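Local structure of MlnE (Bacillus amyloliquefaciens subsp. plantarum, 5D2E) at residues A[499-502]-A[503-506]; A[26-29]-A[30-33]; A[474-477]-A[478-481]; A[413-416]-A[417-420]. The protein uses NADP(H) in its N-terminal B-type ketoreductase domain, probably to reduce beta-keto polyketide intermediates on the macrolactin assembly line. One frame throughout, in Å; residues are numbered along the deposited sequence.

Contact 1. Residues A[499-502]-A[503-506]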
loop_
_atom_site.group_PDB
_atom_site.type_symbol
_atom_site.label_atom_id
_atom_site.label_comp_id
_atom_site.label_asym_id
_atom_site.label_seq_id
_atom_site.Cartn_x
_atom_site.Cartn_y
_atom_site.Cartn_z
ATOM N N SER A 499 4.339 -8.810 15.902
ATOM C CA SER A 499 5.200 -9.348 16.985
ATOM C C SER A 499 4.778 -8.710 18.334
ATOM O O SER A 499 4.813 -7.481 18.495
ATOM C CB SER A 499 6.663 -9.070 16.635
ATOM O OG SER A 499 7.515 -9.457 17.695
ATOM N N GLY A 500 4.352 -9.556 19.257
ATOM C CA GLY A 500 3.905 -9.139 20.577
ATOM C C GLY A 500 2.926 -10.097 21.228
ATOM O O GLY A 500 2.815 -11.275 20.845
ATOM N N ASP A 501 2.132 -9.565 22.152
ATOM C CA ASP A 501 1.146 -10.376 22.865
ATOM C C ASP A 501 -0.140 -10.477 22.081
ATOM O O ASP A 501 -0.699 -9.438 21.683
ATOM C CB ASP A 501 0.807 -9.759 24.223
ATOM C CG ASP A 501 -0.338 -10.494 24.914
ATOM O OD1 ASP A 501 -0.111 -11.637 25.374
ATOM O OD2 ASP A 501 -1.468 -9.959 24.953
ATOM N N LYS A 502 -0.649 -11.702 21.926
ATOM C CA LYS A 502 -1.830 -11.946 21.077
ATOM C C LYS A 502 -3.065 -11.102 21.430
ATOM O O LYS A 502 -3.795 -10.628 20.541
ATOM C CB LYS A 502 -2.145 -13.473 20.910
ATOM C CG LYS A 502 -2.759 -14.263 22.079
ATOM C CD LYS A 502 -1.903 -14.374 23.364
ATOM C CE LYS A 502 -0.439 -14.830 23.183
ATOM N NZ LYS A 502 -0.234 -16.222 22.689
ATOM N N ASP A 503 -3.306 -10.879 22.710
ATOM C CA ASP A 503 -4.547 -10.196 23.120
ATOM C C ASP A 503 -4.388 -8.690 22.951
ATOM O O ASP A 503 -5.289 -7.986 22.482
ATOM C CB ASP A 503 -4.933 -10.580 24.564
ATOM C CG ASP A 503 -5.091 -12.090 24.747
ATOM O OD1 ASP A 503 -5.656 -12.725 23.852
ATOM O OD2 ASP A 503 -4.636 -12.661 25.759
ATOM N N ARG A 504 -3.206 -8.208 23.295
ATOM C CA ARG A 504 -2.862 -6.817 23.061
ATOM C C ARG A 504 -3.035 -6.504 21.569
ATOM O O ARG A 504 -3.645 -5.492 21.175
ATOM C CB ARG A 504 -1.429 -6.542 23.516
ATOM C CG ARG A 504 -1.125 -6.966 24.960
ATOM C CD ARG A 504 -1.855 -6.157 26.028
ATOM N NE ARG A 504 -1.261 -4.823 26.097
ATOM C CZ ARG A 504 -1.822 -3.702 25.647
ATOM N NH1 ARG A 504 -3.051 -3.702 25.130
ATOM N NH2 ARG A 504 -1.152 -2.561 25.744
ATOM N N ILE A 505 -2.559 -7.416 20.734
ATOM C CA ILE A 505 -2.635 -7.209 19.304
ATOM C C ILE A 505 -4.091 -7.256 18.853
ATOM O O ILE A 505 -4.535 -6.462 18.041
ATOM C CB ILE A 505 -1.837 -8.263 18.563
ATOM C CG1 ILE A 505 -0.356 -7.997 18.771
ATOM C CG2 ILE A 505 -2.213 -8.209 17.089
ATOM C CD1 ILE A 505 0.543 -9.203 18.530
ATOM N N SER A 506 -4.836 -8.201 19.378
ATOM C CA SER A 506 -6.247 -8.276 19.036
ATOM C C SER A 506 -7.020 -6.974 19.323
ATOM O O SER A 506 -7.930 -6.622 18.564
ATOM C CB SER A 506 -6.898 -9.420 19.770
ATOM O OG SER A 506 -8.272 -9.153 19.790
#

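Contact 2. Residues A[26-29]-A[30-33]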
loop_
_atom_site.group_PDB
_atom_site.type_symbol
_atom_site.label_atom_id
_atom_site.label_comp_id
_atom_site.label_asym_id
_atom_site.label_seq_id
_atom_site.Cartn_x
_atom_site.Cartn_y
_atom_site.Cartn_z
ATOM N N LEU A 26 17.988 -21.099 19.858
ATOM C CA LEU A 26 17.666 -20.451 21.105
ATOM C C LEU A 26 16.935 -19.129 20.857
ATOM O O LEU A 26 15.924 -18.892 21.496
ATOM C CB LEU A 26 18.949 -20.222 21.929
ATOM C CG LEU A 26 18.778 -19.533 23.287
ATOM C CD1 LEU A 26 17.853 -20.348 24.173
ATOM C CD2 LEU A 26 20.154 -19.305 23.928
ATOM N N GLU A 27 17.461 -18.277 19.962
ATOM C CA GLU A 27 16.792 -17.004 19.644
ATOM C C GLU A 27 15.311 -17.285 19.246
ATOM O O GLU A 27 14.370 -16.637 19.763
ATOM C CB GLU A 27 17.550 -16.210 18.571
ATOM C CG GLU A 27 16.802 -14.950 18.053
ATOM C CD GLU A 27 17.625 -14.065 17.092
ATOM O OE1 GLU A 27 17.215 -13.862 15.933
ATOM O OE2 GLU A 27 18.697 -13.538 17.482
ATOM N N LEU A 28 15.094 -18.318 18.427
ATOM C CA LEU A 28 13.714 -18.651 17.994
ATOM C C LEU A 28 12.839 -19.061 19.166
ATOM O O LEU A 28 11.684 -18.603 19.311
ATOM C CB LEU A 28 13.733 -19.745 16.934
ATOM C CG LEU A 28 12.480 -20.054 16.097
ATOM C CD1 LEU A 28 11.670 -18.786 15.776
ATOM C CD2 LEU A 28 12.951 -20.747 14.822
ATOM N N ILE A 29 13.387 -19.873 20.072
ATOM C CA ILE A 29 12.581 -20.289 21.240
ATOM C C ILE A 29 12.167 -19.103 22.116
ATOM O O ILE A 29 11.040 -19.052 22.655
ATOM C CB ILE A 29 13.351 -21.339 22.102
ATOM C CG1 ILE A 29 13.408 -22.673 21.354
ATOM C CG2 ILE A 29 12.688 -21.499 23.488
ATOM C CD1 ILE A 29 14.620 -23.522 21.693
ATOM N N LYS A 30 13.089 -18.157 22.272
ATOM C CA LYS A 30 12.829 -16.973 23.054
ATOM C C LYS A 30 11.705 -16.153 22.443
ATOM O O LYS A 30 11.032 -15.440 23.185
ATOM C CB LYS A 30 14.069 -16.113 23.135
ATOM C CG LYS A 30 15.163 -16.746 23.987
ATOM C CD LYS A 30 16.416 -15.902 23.891
ATOM C CE LYS A 30 17.327 -16.142 25.081
ATOM N NZ LYS A 30 18.701 -15.701 24.731
ATOM N N SER A 31 11.506 -16.261 21.111
ATOM C CA SER A 31 10.378 -15.562 20.442
ATOM C C SER A 31 9.032 -16.295 20.502
ATOM O O SER A 31 8.033 -15.759 20.027
ATOM C CB SER A 31 10.703 -15.285 18.976
ATOM O OG SER A 31 10.504 -16.460 18.150
ATOM N N LEU A 32 8.976 -17.494 21.090
ATOM C CA LEU A 32 7.758 -18.291 21.030
ATOM C C LEU A 32 6.589 -17.615 21.702
ATOM O O LEU A 32 6.734 -17.015 22.786
ATOM C CB LEU A 32 7.937 -19.716 21.589
ATOM C CG LEU A 32 8.698 -20.674 20.667
ATOM C CD1 LEU A 32 8.569 -22.088 21.218
ATOM C CD2 LEU A 32 8.224 -20.612 19.210
ATOM N N GLY A 33 5.444 -17.684 21.008
ATOM C CA GLY A 33 4.231 -16.943 21.355
ATOM C C GLY A 33 4.224 -15.452 21.038
ATOM O O GLY A 33 3.279 -14.745 21.406
#

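Contact 3. Residues A[474-477]-A[478-481]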
loop_
_atom_site.group_PDB
_atom_site.type_symbol
_atom_site.label_atom_id
_atom_site.label_comp_id
_atom_site.label_asym_id
_atom_site.label_seq_id
_atom_site.Cartn_x
_atom_site.Cartn_y
_atom_site.Cartn_z
ATOM N N LEU A 474 9.776 -5.871 19.112
ATOM C CA LEU A 474 10.514 -5.955 17.895
ATOM C C LEU A 474 10.538 -7.407 17.416
ATOM O O LEU A 474 10.505 -8.351 18.208
ATOM C CB LEU A 474 11.940 -5.432 18.079
ATOM C CG LEU A 474 12.154 -3.942 18.334
ATOM C CD1 LEU A 474 13.607 -3.688 18.731
ATOM C CD2 LEU A 474 11.819 -3.108 17.121
ATOM N N LEU A 475 10.561 -7.573 16.104
ATOM C CA LEU A 475 10.656 -8.886 15.502
ATOM C C LEU A 475 12.147 -9.269 15.397
ATOM O O LEU A 475 12.917 -8.590 14.756
ATOM C CB LEU A 475 10.014 -8.848 14.097
ATOM C CG LEU A 475 9.999 -10.120 13.238
ATOM C CD1 LEU A 475 9.171 -11.188 13.898
ATOM C CD2 LEU A 475 9.443 -9.819 11.836
ATOM N N SER A 476 12.544 -10.382 15.997
ATOM C CA SER A 476 13.940 -10.789 15.927
ATOM C C SER A 476 14.217 -11.381 14.569
ATOM O O SER A 476 13.296 -11.874 13.903
ATOM C CB SER A 476 14.228 -11.848 17.026
ATOM O OG SER A 476 13.645 -13.118 16.765
ATOM N N ALA A 477 15.487 -11.374 14.172
ATOM C CA ALA A 477 15.929 -11.955 12.912
ATOM C C ALA A 477 15.390 -13.355 12.662
ATOM O O ALA A 477 14.875 -13.653 11.584
ATOM C CB ALA A 477 17.456 -11.990 12.850
ATOM N N GLN A 478 15.533 -14.243 13.637
ATOM C CA GLN A 478 15.067 -15.606 13.473
ATOM C C GLN A 478 13.556 -15.742 13.382
ATOM O O GLN A 478 13.057 -16.540 12.651
ATOM C CB GLN A 478 15.599 -16.503 14.610
ATOM C CG GLN A 478 17.100 -16.798 14.419
ATOM C CD GLN A 478 17.352 -17.543 13.116
ATOM O OE1 GLN A 478 16.736 -18.581 12.859
ATOM N NE2 GLN A 478 18.205 -17.003 12.280
ATOM N N ALA A 479 12.854 -15.039 14.239
ATOM C CA ALA A 479 11.422 -15.038 14.209
ATOM C C ALA A 479 10.884 -14.566 12.812
ATOM O O ALA A 479 9.888 -15.110 12.337
ATOM C CB ALA A 479 10.949 -14.121 15.282
ATOM N N GLY A 480 11.548 -13.568 12.233
ATOM C CA GLY A 480 11.153 -12.942 10.978
ATOM C C GLY A 480 11.453 -13.883 9.833
ATOM O O GLY A 480 10.634 -14.090 8.965
ATOM N N LEU A 481 12.633 -14.509 9.866
ATOM C CA LEU A 481 12.946 -15.544 8.881
ATOM C C LEU A 481 11.985 -16.666 8.911
ATOM O O LEU A 481 11.536 -17.142 7.857
ATOM C CB LEU A 481 14.347 -16.111 9.035
ATOM C CG LEU A 481 15.365 -15.081 8.690
ATOM C CD1 LEU A 481 16.733 -15.545 9.191
ATOM C CD2 LEU A 481 15.378 -14.726 7.210
#

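Contact 4. Residues A[413-416]-A[417-420]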
loop_
_atom_site.group_PDB
_atom_site.type_symbol
_atom_site.label_atom_id
_atom_site.label_comp_id
_atom_site.label_asym_id
_atom_site.label_seq_id
_atom_site.Cartn_x
_atom_site.Cartn_y
_atom_site.Cartn_z
ATOM N N LEU A 413 -1.743 -0.320 9.798
ATOM C CA LEU A 413 -1.848 0.398 11.035
ATOM C C LEU A 413 -0.802 1.512 10.935
ATOM O O LEU A 413 0.346 1.370 11.418
ATOM C CB LEU A 413 -1.480 -0.558 12.178
ATOM C CG LEU A 413 -2.284 -1.855 12.359
ATOM C CD1 LEU A 413 -1.501 -2.846 13.221
ATOM C CD2 LEU A 413 -3.651 -1.565 12.965
ATOM N N PRO A 414 -1.138 2.616 10.294
ATOM C CA PRO A 414 0.009 3.544 10.148
ATOM C C PRO A 414 0.256 4.426 11.339
ATOM O O PRO A 414 -0.524 4.453 12.275
ATOM C CB PRO A 414 -0.299 4.360 8.887
ATOM C CG PRO A 414 -1.782 4.204 8.708
ATOM C CD PRO A 414 -2.199 2.885 9.316
ATOM N N ASN A 415 1.417 5.019 11.354
ATOM C CA ASN A 415 1.706 5.999 12.353
ATOM C C ASN A 415 1.835 7.292 11.670
ATOM O O ASN A 415 2.275 7.381 10.507
ATOM C CB ASN A 415 2.987 5.642 13.133
ATOM C CG ASN A 415 2.892 4.246 13.717
ATOM O OD1 ASN A 415 2.351 4.073 14.802
ATOM N ND2 ASN A 415 3.285 3.232 12.926
ATOM N N ALA A 416 1.469 8.295 12.441
ATOM C CA ALA A 416 1.697 9.655 12.087
ATOM C C ALA A 416 3.080 9.854 11.454
ATOM O O ALA A 416 4.091 9.363 11.957
ATOM C CB ALA A 416 1.485 10.509 13.327
ATOM N N GLY A 417 3.162 10.554 10.330
ATOM C CA GLY A 417 4.442 10.756 9.668
ATOM C C GLY A 417 4.807 9.803 8.530
ATOM O O GLY A 417 5.732 10.064 7.790
ATOM N N GLN A 418 4.038 8.748 8.341
ATOM C CA GLN A 418 4.400 7.733 7.343
ATOM C C GLN A 418 3.363 7.684 6.222
ATOM O O GLN A 418 3.153 6.607 5.658
ATOM C CB GLN A 418 4.360 6.371 8.000
ATOM C CG GLN A 418 5.109 6.207 9.296
ATOM C CD GLN A 418 4.973 4.752 9.791
ATOM O OE1 GLN A 418 3.936 4.322 10.379
ATOM N NE2 GLN A 418 6.006 3.985 9.518
ATOM N N SER A 419 2.701 8.797 5.897
ATOM C CA SER A 419 1.525 8.691 5.004
ATOM C C SER A 419 1.855 8.127 3.579
ATOM O O SER A 419 1.098 7.292 3.053
ATOM C CB SER A 419 0.788 10.013 4.914
ATOM O OG SER A 419 1.617 10.972 4.379
ATOM N N ASP A 420 2.935 8.590 2.987
ATOM C CA ASP A 420 3.359 8.217 1.655
ATOM C C ASP A 420 4.004 6.841 1.688
ATOM O O ASP A 420 3.778 6.017 0.792
ATOM C CB ASP A 420 4.311 9.210 0.999
ATOM C CG ASP A 420 5.442 9.705 1.943
ATOM O OD1 ASP A 420 5.374 9.438 3.162
ATOM O OD2 ASP A 420 6.375 10.322 1.442
#

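Contact 1. Residues A[499-502]-A[503-506]
Asp-501 caps the N terminus of helix 502-509, the last helix of this ketoreductase fragment, where the chain leaves strand 494-499 and turns through Gly-500. It is a local N-cap contact at the chain's partly buried periphery. The carboxylate oxygen OD2 of Asp-501 takes two backbone N-H groups of the first turn, those of Asp-503 and Arg-504. Arg-504 N gives Asp-501 OD2 a nearly straight bond, 3.0 Å and 167° at the hydrogen, arriving on the anti side of the carboxylate and somewhat out of its plane. Asp-503 N adds a weak, more bent one to the same OD2. With CG trans to its own N (chi1 173°), the carboxylate of Asp-501 is swung back over these amides, and its negative charge would suit the positive end of the helix dipole. A second carboxylate stands close by, OD2 of Asp-503 lying 4.2 Å from OD2 of Asp-501, a proximity the helix end would probably ease. Arg-504 runs across the Asp-501 side chain at about a right angle; its methylene CG, not its guanidinium, meets the carboxylate, and NH1 forms a salt bridge with Glu-507. The regular helical bonds begin here, Ile-505 N to Asp-501 O at 2.9 Å and Ser-506 N to Lys-502 O. Gly-500 has a phi of 154°, a region open mainly to glycine, and its O accepts from His-36 NE2 on strand 35-46. Buried Ile-505, which also touches His-36 and Tyr-38, points toward the loop, bringing its CD1 to 3.7 Å from Gly-500 C.

Contact 2. Residues A[26-29]-A[30-33]
Ser-31 folds back on the last turn of helix 22-30, its hydroxyl donating to the carbonyl of Leu-28. Ser-31 OG lies 2.7 Å from Leu-28 O, in the carbonyl plane on a lone pair. A chi1 of 80° sets OG between the backbone N and carbonyl carbon of Ser-31, turned to the Leu-28 O three residues back; Leu-28 CD1 packs against Ser-31 OG at 3.5 Å. Leu-28 O also takes a weak bond from Ser-31 N, whose other acceptor is Glu-27 O. The helix then gives way to a tighter turn: Lys-30 N still bonds to Leu-26 O, four residues back, but Leu-32 N reaches only three back, to Ile-29 O at 3.0 Å, coming from above the carbonyl plane. Along the outer surface the extended Lys-30 chain passes obliquely over Leu-26, with Lys-30 NZ 4.0 Å from Leu-26 CD2. Gly-33, at positive phi, follows this turn. Further out, Ile-29 and Leu-32 pack on Ile-11 of helix 6-16, while Glu-27 and Ser-31 touch helix 477-488, where the Glu-27 carboxylate is hydrogen-bonded to Gln-478. The helix end thus lies between those two helices, just before strand 35-46 begins.

Contact 3. Residues A[474-477]-A[478-481]
Ser-476 caps helix 477-488 through Ala-479, just after the short, weakly bonded strand 475-476; helical backbone bonds and an apolar contact complete the junction. Ser-476 is the N-cap, and its chi1 of 72° turns OG toward the first turn, where Ser-476 OG accepts from Ala-479 N at 3.3 Å with an N-H...O angle of 159°. Ser-476 OG also lies 3.2 Å from Ala-479 CB, a close approach beside the capping bond. The next amide back, Gln-478 N, is taken by Glu-27 OE1 of helix 22-30, which shares the work of covering the helix end. The backbone bonds follow at once: Gly-480 N reaches Ser-476 O at 3.0 Å, and Leu-481 N reaches Ala-477 O. The apolar part is made by Leu-475, whose trans chi1 (179°) sends both methyls along the first turn. Leu-475 CD1 touches Ala-479 CB, and Leu-475 CD2 comes 3.7 Å from Gly-480 CA, lying directly against that alpha carbon. Leu-475 also packs on Trp-449 and Trp-452 of strand 443-453, and Trp-452 is an NADP(+)-binding residue. The chemistry implies a helix start whose first amides are satisfied by a hydroxyl and a carboxylate: the carboxylate of Glu-27 would probably be stabilised by the positive end of the helix dipole, while Leu-475 carries the contact toward the cofactor side.

Contact 4. Residues A[413-416]-A[417-420]
A type II beta turn, Asn-415 to Gln-418, leads the chain into helix 419-437 of the KR domain, the helix bearing the NADP(+)-binding Tyr-421. The turn is closed by Gln-418 N donating to Asn-415 O at 3.1 Å, and Gly-417 takes its third position at a positive phi of 96°, as glycine commonly does in a type II turn. The Gln-418 side chain then folds back along Asn-415, the two lying side by side with their amide planes 41° apart. Its chain runs extended beyond CG (chi2 -179°), carrying OE1 back to the start of the turn. There OE1 is gripped twice by the same residue, which should fix the rotation of the Gln-418 amide. Asn-415 N meets Gln-418 OE1 in the carbonyl plane, on a lone pair, at 2.8 Å. Gly-417 N hydrogen-bonds to Glu-201 OE2, and Pro-414 rests on Lys-196 and Thr-197 of helix 186-201, so the turn packs against that helix. The second grip on Gln-418 OE1 comes from Asn-415 ND2, also 2.8 Å away, approaching from above the Gln-418 carbonyl plane while OE1 stays close to the plane of the Asn-415 amide.

In the fold
From the N terminus, contact 2 comes first, ending helix 22-30 before strand 35-46. Contact 4 follows far along the chain, turning from strand 402-408 into helix 419-437; contact 3 starts helix 477-488, and contact 1 starts the final helix, 502-509. All four are local contacts in series, so none encloses or crosses another. Contacts 2 and 3 lie closest, centres about 9 Å apart, where the two helices meet. Contact 1 touches both: Ser-499 OG, hydrogen-bonded to Glu-473 O, also makes a weak bond to Leu-474 O of contact 3, and Lys-502 packs near Gly-33. Contact 4 stands apart, about 20 Å from contact 1 between centres, on the side facing helix 186-201.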